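Glucuronoarabinoxylan endo-1,4-beta-xylanase (Clostridium papyrosolvens, PDB 4FMV) cleaves internal beta-1,4 linkages of xylan as a family 30, subfamily 8 glycoside hydrolase, this chain carrying the (beta/alpha)8 barrel but not the carbohydrate-binding and dockerin modules. Local coordinates at residues 137-142 with 172-177; 204-209 with 228-233. One frame throughout, in Å; residues are numbered along the deposited sequence.

Contact 1 of 2, residues 137-142 with 172-177; sequences AISVQN and RVMAPE
Ser-139 and Glu-177 make the side-chain bond of this contact at its tightly packed end: Ser-139 OG donates to Glu-177 OE2 over 2.7 Å, OE2 accepting through its anti lone pair, the one turned away from the other oxygen. The serine reaches it because its OG lies anti to the backbone N, chi1 -179°. Met-174 packs alongside, its SD 3.9 Å from Ser-139 CB. Behind them the backbones pair in parallel: Ile-138 N donates to Arg-172 O at 2.9 Å, Met-174 N returns a bond to Ile-138 O, also 2.9 Å, and Val-140 N reaches Met-174 O at 3.2 Å. These are adjacent strands of the (beta/alpha)8 barrel. Ala-137, Ser-139 and Met-174 share one face of the strand pair. Val-173, on the face with Ile-138, meets through CG1 the CG2 of Val-140, just past the strand end, at 4.0 Å; Met-158, Phe-161 and Met-162 of helix 155-164 cover them. A cis peptide precedes Pro-176, and Glu-177 follows, pointing at 137-142 and extended beyond CG. Ser-86 also bonds its OE2, while Arg-47 and Thr-231 hold OE1. At the opposite end Arg-172 is the one exposed residue. Of its side chain, CB is what packs on Ala-137, 3.8 Å from Ala-137 CB; the extended chain then leads away, and the guanidinium turns to Tyr-136, bonding its backbone O and making a cation-pi contact with its ring.

Contact 2 of 2, residues 204-209 with 228-233; sequences CHFYGT and LWMTEK
With CG anti to the backbone N (chi1 -165°) and the chain extended beyond it, Glu-232 runs past His-205 to Tyr-207; Met-230 starts the same way, its chi1 (-161°) setting CG over the Phe-206 ring, 3.4 Å from the centroid, and the bend at chi2 keeps SD over the same face at 4.5 Å, a Met-aromatic contact. Glu-232 CB sits over the centre of the His-205 ring, a CH-pi contact 3.4 Å from its centroid. Tyr-207 OH donates to Glu-232 OE2 in a contact of 2.5 Å, so short that its exact length is doubtful, the carboxylate meeting the ring at its edge with the two planes 69° apart. Both segments end at the C-terminal mouth of the (beta/alpha)8 barrel, where enzymes of this fold keep their active site. Arg-47 bridges to Glu-232 OE1; His-205 ND1 is hydrogen-bonded to Glu-143 and its NE2 to Glu-177. Deeper down, Cys-204 N bonds Trp-229 O at 3.1 Å and Thr-231 N bonds Cys-204 O at 2.8 Å, the parallel strand pairing. Lys-233 slides past Tyr-207 in the opposite direction, and its NZ, salt-bridged to Glu-249, donates to Phe-206 O at 2.9 Å from above the carbonyl plane.

How the contacts relate
Both contacts are buried pairings of adjacent parallel barrel strands, and strands 172-178 and 201-205 are themselves neighbours, so the four segments follow one another round the barrel wall. Contact 1 has one exposed residue, at the strand end remote from the mouth; contact 2 is partly exposed at the mouth itself, at Tyr-207 and Lys-233. Contact 1 has three backbone bonds and one serine-carboxylate bond; contact 2 has two backbone bonds and works mainly through ring faces, a phenol and an ammonium group. They meet at Glu-177, whose OE1 lies 2.6 Å from Thr-231 OG1 and 2.7 Å from His-205 NE2, both probable hydrogen bonds. Inside the barrel, Met-174 CE packs 3.5 Å from Trp-229 CE3.

Contact 1 of 2, residues 137-142 with 172-177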
loop_
_atom_site.group_PDB
_atom_site.type_symbol
_atom_site.label_atom_id
_atom_site.label_comp_id
_atom_site.label_asym_id
_atom_site.label_seq_id
_atom_site.Cartn_x
_atom_site.Cartn_y
_atom_site.Cartn_z
ATOM N N ALA A 137 -4.881 -6.447 -9.563
ATOM C CA ALA A 137 -5.164 -5.217 -10.296
ATOM C C ALA A 137 -3.946 -4.824 -11.125
ATOM O O ALA A 137 -2.823 -5.262 -10.848
ATOM C CB ALA A 137 -5.517 -4.068 -9.317
ATOM N N ILE A 138 -4.170 -3.990 -12.136
ATOM C CA ILE A 138 -3.086 -3.465 -12.941
ATOM C C ILE A 138 -3.285 -1.959 -13.133
ATOM O O ILE A 138 -4.415 -1.516 -13.342
ATOM C CB ILE A 138 -2.985 -4.210 -14.296
ATOM C CG1 ILE A 138 -1.645 -3.887 -14.988
ATOM C CG2 ILE A 138 -4.219 -3.905 -15.189
ATOM C CD1 ILE A 138 -1.263 -4.921 -16.083
ATOM N N SER A 139 -2.188 -1.200 -13.026
ATOM C CA SER A 139 -2.216 0.258 -13.009
ATOM C C SER A 139 -1.935 0.817 -14.397
ATOM O O SER A 139 -1.139 0.251 -15.140
ATOM C CB SER A 139 -1.203 0.804 -11.982
ATOM O OG SER A 139 -1.198 2.230 -11.893
ATOM N N VAL A 140 -2.611 1.912 -14.745
ATOM C CA VAL A 140 -2.425 2.564 -16.037
ATOM C C VAL A 140 -1.035 3.210 -16.097
ATOM O O VAL A 140 -0.318 3.069 -17.084
ATOM C CB VAL A 140 -3.526 3.644 -16.312
ATOM C CG1 VAL A 140 -3.274 4.387 -17.644
ATOM C CG2 VAL A 140 -4.923 3.014 -16.286
ATOM N N GLN A 141 -0.681 3.987 -15.082
ATOM C CA GLN A 141 0.630 4.625 -15.072
ATOM C C GLN A 141 1.126 4.914 -13.650
ATOM O O GLN A 141 0.373 5.453 -12.825
ATOM C CB GLN A 141 0.527 5.966 -15.861
ATOM C CG GLN A 141 1.816 6.850 -15.803
ATOM C CD GLN A 141 2.997 6.272 -16.576
ATOM O OE1 GLN A 141 2.850 5.887 -17.736
ATOM N NE2 GLN A 141 4.192 6.222 -15.932
ATOM N N ASN A 142 2.410 4.688 -13.400
ATOM C CA ASN A 142 3.061 5.212 -12.204
ATOM C C ASN A 142 3.346 6.721 -12.319
ATOM O O ASN A 142 4.002 7.157 -13.268
ATOM C CB ASN A 142 4.399 4.515 -11.984
ATOM C CG ASN A 142 5.095 5.009 -10.736
ATOM O OD1 ASN A 142 4.633 4.728 -9.629
ATOM N ND2 ASN A 142 6.188 5.773 -10.897
ATOM N N ARG A 172 -8.773 -5.972 -12.616
ATOM C CA ARG A 172 -9.154 -4.707 -11.975
ATOM C C ARG A 172 -8.180 -3.622 -12.455
ATOM O O ARG A 172 -6.992 -3.890 -12.671
ATOM C CB ARG A 172 -9.105 -4.788 -10.447
ATOM C CG ARG A 172 -10.139 -5.738 -9.775
ATOM C CD ARG A 172 -10.003 -5.614 -8.241
ATOM N NE ARG A 172 -10.829 -6.560 -7.490
ATOM C CZ ARG A 172 -10.544 -7.852 -7.389
ATOM N NH1 ARG A 172 -9.466 -8.330 -8.012
ATOM N NH2 ARG A 172 -11.327 -8.660 -6.680
ATOM N N VAL A 173 -8.683 -2.406 -12.616
ATOM C CA VAL A 173 -7.861 -1.288 -13.059
ATOM C C VAL A 173 -7.546 -0.334 -11.904
ATOM O O VAL A 173 -8.443 0.091 -11.163
ATOM C CB VAL A 173 -8.555 -0.506 -14.199
ATOM C CG1 VAL A 173 -7.800 0.802 -14.511
ATOM C CG2 VAL A 173 -8.685 -1.384 -15.448
ATOM N N MET A 174 -6.268 0.003 -11.761
ATOM C CA MET A 174 -5.836 0.959 -10.766
ATOM C C MET A 174 -5.443 2.252 -11.463
ATOM O O MET A 174 -4.795 2.226 -12.496
ATOM C CB MET A 174 -4.619 0.409 -10.013
ATOM C CG MET A 174 -3.897 1.437 -9.148
ATOM S SD MET A 174 -2.464 0.702 -8.272
ATOM C CE MET A 174 -3.281 -0.355 -7.064
ATOM N N ALA A 175 -5.822 3.384 -10.886
ATOM C CA ALA A 175 -5.312 4.657 -11.364
ATOM C C ALA A 175 -5.508 5.721 -10.301
ATOM O O ALA A 175 -6.324 5.525 -9.397
ATOM C CB ALA A 175 -6.112 5.052 -12.595
ATOM N N PRO A 176 -4.957 6.919 -10.529
ATOM C CA PRO A 176 -3.815 7.414 -11.323
ATOM C C PRO A 176 -2.405 7.207 -10.754
ATOM O O PRO A 176 -1.467 7.514 -11.473
ATOM C CB PRO A 176 -4.162 8.892 -11.546
ATOM C CG PRO A 176 -4.822 9.267 -10.296
ATOM C CD PRO A 176 -5.649 8.050 -9.876
ATOM N N GLU A 177 -2.270 6.866 -9.467
ATOM C CA GLU A 177 -0.970 6.833 -8.789
ATOM C C GLU A 177 -0.204 8.159 -8.885
ATOM O O GLU A 177 0.969 8.187 -9.254
ATOM C CB GLU A 177 -0.094 5.682 -9.291
ATOM C CG GLU A 177 -0.644 4.262 -8.981
ATOM C CD GLU A 177 0.470 3.239 -8.969
ATOM O OE1 GLU A 177 1.169 3.191 -7.941
ATOM O OE2 GLU A 177 0.670 2.517 -9.987
#

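Contact 2 of 2, residues 204-209 with 228-233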
loop_
_atom_site.group_PDB
_atom_site.type_symbol
_atom_site.label_atom_id
_atom_site.label_comp_id
_atom_site.label_asym_id
_atom_site.label_seq_id
_atom_site.Cartn_x
_atom_site.Cartn_y
_atom_site.Cartn_z
ATOM N N CYS A 204 -2.590 5.984 -4.995
ATOM C CA CYS A 204 -1.929 7.265 -4.797
ATOM C C CYS A 204 -0.592 7.050 -4.096
ATOM O O CYS A 204 -0.404 6.048 -3.400
ATOM C CB CYS A 204 -2.796 8.178 -3.931
ATOM S SG CYS A 204 -3.041 7.584 -2.229
ATOM N N HIS A 205 0.327 7.998 -4.267
ATOM C CA HIS A 205 1.577 7.991 -3.516
ATOM C C HIS A 205 1.622 9.191 -2.576
ATOM O O HIS A 205 0.933 10.189 -2.779
ATOM C CB HIS A 205 2.796 8.022 -4.450
ATOM C CG HIS A 205 2.840 6.882 -5.418
ATOM N ND1 HIS A 205 3.799 6.784 -6.407
ATOM C CD2 HIS A 205 2.042 5.800 -5.559
ATOM C CE1 HIS A 205 3.596 5.681 -7.100
ATOM N NE2 HIS A 205 2.529 5.066 -6.609
ATOM N N PHE A 206 2.414 9.015 -1.527
ATOM C CA PHE A 206 2.640 9.925 -0.391
ATOM C C PHE A 206 3.838 10.896 -0.417
ATOM O O PHE A 206 4.363 11.238 0.655
ATOM C CB PHE A 206 2.429 9.282 0.984
ATOM C CG PHE A 206 0.974 9.119 1.377
ATOM C CD1 PHE A 206 -0.060 9.480 0.505
ATOM C CD2 PHE A 206 0.645 8.616 2.641
ATOM C CE1 PHE A 206 -1.407 9.331 0.877
ATOM C CE2 PHE A 206 -0.704 8.461 3.032
ATOM C CZ PHE A 206 -1.729 8.821 2.143
ATOM N N TYR A 207 4.428 11.183 -1.571
ATOM C CA TYR A 207 5.638 11.954 -1.472
ATOM C C TYR A 207 5.242 13.421 -1.412
ATOM O O TYR A 207 5.019 14.076 -2.431
ATOM C CB TYR A 207 6.440 11.717 -2.760
ATOM C CG TYR A 207 6.922 10.284 -2.874
ATOM C CD1 TYR A 207 7.887 9.795 -1.996
ATOM C CD2 TYR A 207 6.403 9.426 -3.822
ATOM C CE1 TYR A 207 8.323 8.498 -2.068
ATOM C CE2 TYR A 207 6.833 8.108 -3.890
ATOM C CZ TYR A 207 7.791 7.659 -3.017
ATOM O OH TYR A 207 8.236 6.360 -3.081
ATOM N N GLY A 208 5.321 13.960 -0.191
ATOM C CA GLY A 208 4.922 15.325 0.114
ATOM C C GLY A 208 3.453 15.579 0.453
ATOM O O GLY A 208 3.035 16.735 0.550
ATOM N N THR A 209 2.663 14.528 0.650
ATOM C CA THR A 209 1.232 14.687 0.962
ATOM C C THR A 209 1.028 15.041 2.431
ATOM O O THR A 209 1.410 14.263 3.303
ATOM C CB THR A 209 0.463 13.359 0.696
ATOM O OG1 THR A 209 0.751 12.890 -0.625
ATOM C CG2 THR A 209 -1.064 13.546 0.864
ATOM N N LEU A 228 -9.277 2.333 -2.128
ATOM C CA LEU A 228 -8.320 3.424 -2.108
ATOM C C LEU A 228 -7.038 2.927 -1.428
ATOM O O LEU A 228 -7.066 2.571 -0.242
ATOM C CB LEU A 228 -8.927 4.593 -1.318
ATOM C CG LEU A 228 -8.063 5.837 -1.052
ATOM C CD1 LEU A 228 -7.638 6.524 -2.352
ATOM C CD2 LEU A 228 -8.782 6.854 -0.138
ATOM N N TRP A 229 -5.924 2.889 -2.165
ATOM C CA TRP A 229 -4.681 2.362 -1.618
ATOM C C TRP A 229 -3.578 3.394 -1.758
ATOM O O TRP A 229 -3.472 4.050 -2.790
ATOM C CB TRP A 229 -4.188 1.140 -2.392
ATOM C CG TRP A 229 -5.085 -0.033 -2.504
ATOM C CD1 TRP A 229 -6.354 -0.182 -2.012
ATOM C CD2 TRP A 229 -4.767 -1.243 -3.187
ATOM N NE1 TRP A 229 -6.846 -1.428 -2.362
ATOM C CE2 TRP A 229 -5.881 -2.097 -3.075
ATOM C CE3 TRP A 229 -3.633 -1.694 -3.884
ATOM C CZ2 TRP A 229 -5.903 -3.375 -3.648
ATOM C CZ3 TRP A 229 -3.658 -2.955 -4.449
ATOM C CH2 TRP A 229 -4.775 -3.784 -4.320
ATOM N N MET A 230 -2.717 3.478 -0.752
ATOM C CA MET A 230 -1.490 4.238 -0.906
ATOM C C MET A 230 -0.490 3.199 -1.426
ATOM O O MET A 230 -0.121 2.264 -0.712
ATOM C CB MET A 230 -1.050 4.720 0.468
ATOM C CG MET A 230 -0.080 5.871 0.465
ATOM S SD MET A 230 1.472 5.526 -0.357
ATOM C CE MET A 230 2.145 4.184 0.656
ATOM N N THR A 231 -0.112 3.333 -2.694
ATOM C CA THR A 231 0.669 2.297 -3.381
ATOM C C THR A 231 2.195 2.427 -3.432
ATOM O O THR A 231 2.870 1.516 -3.915
ATOM C CB THR A 231 0.154 2.137 -4.831
ATOM O OG1 THR A 231 0.320 3.375 -5.538
ATOM C CG2 THR A 231 -1.306 1.756 -4.826
ATOM N N GLU A 232 2.743 3.580 -3.077
ATOM C CA GLU A 232 4.198 3.692 -2.930
ATOM C C GLU A 232 4.618 4.760 -1.936
ATOM O O GLU A 232 4.193 5.919 -2.053
ATOM C CB GLU A 232 4.827 3.994 -4.287
ATOM C CG GLU A 232 6.355 3.773 -4.343
ATOM C CD GLU A 232 6.967 4.498 -5.506
ATOM O OE1 GLU A 232 6.536 4.253 -6.645
ATOM O OE2 GLU A 232 7.851 5.337 -5.287
ATOM N N LYS A 233 5.493 4.405 -1.001
ATOM C CA LYS A 233 6.195 5.391 -0.186
ATOM C C LYS A 233 7.470 4.718 0.322
ATOM O O LYS A 233 7.470 3.519 0.629
ATOM C CB LYS A 233 5.294 5.874 0.968
ATOM C CG LYS A 233 5.913 6.966 1.879
ATOM C CD LYS A 233 6.339 8.211 1.082
ATOM C CE LYS A 233 6.859 9.338 2.011
ATOM N NZ LYS A 233 5.771 9.987 2.812
HETATM O O HOH W 1 5.522 13.409 2.780
#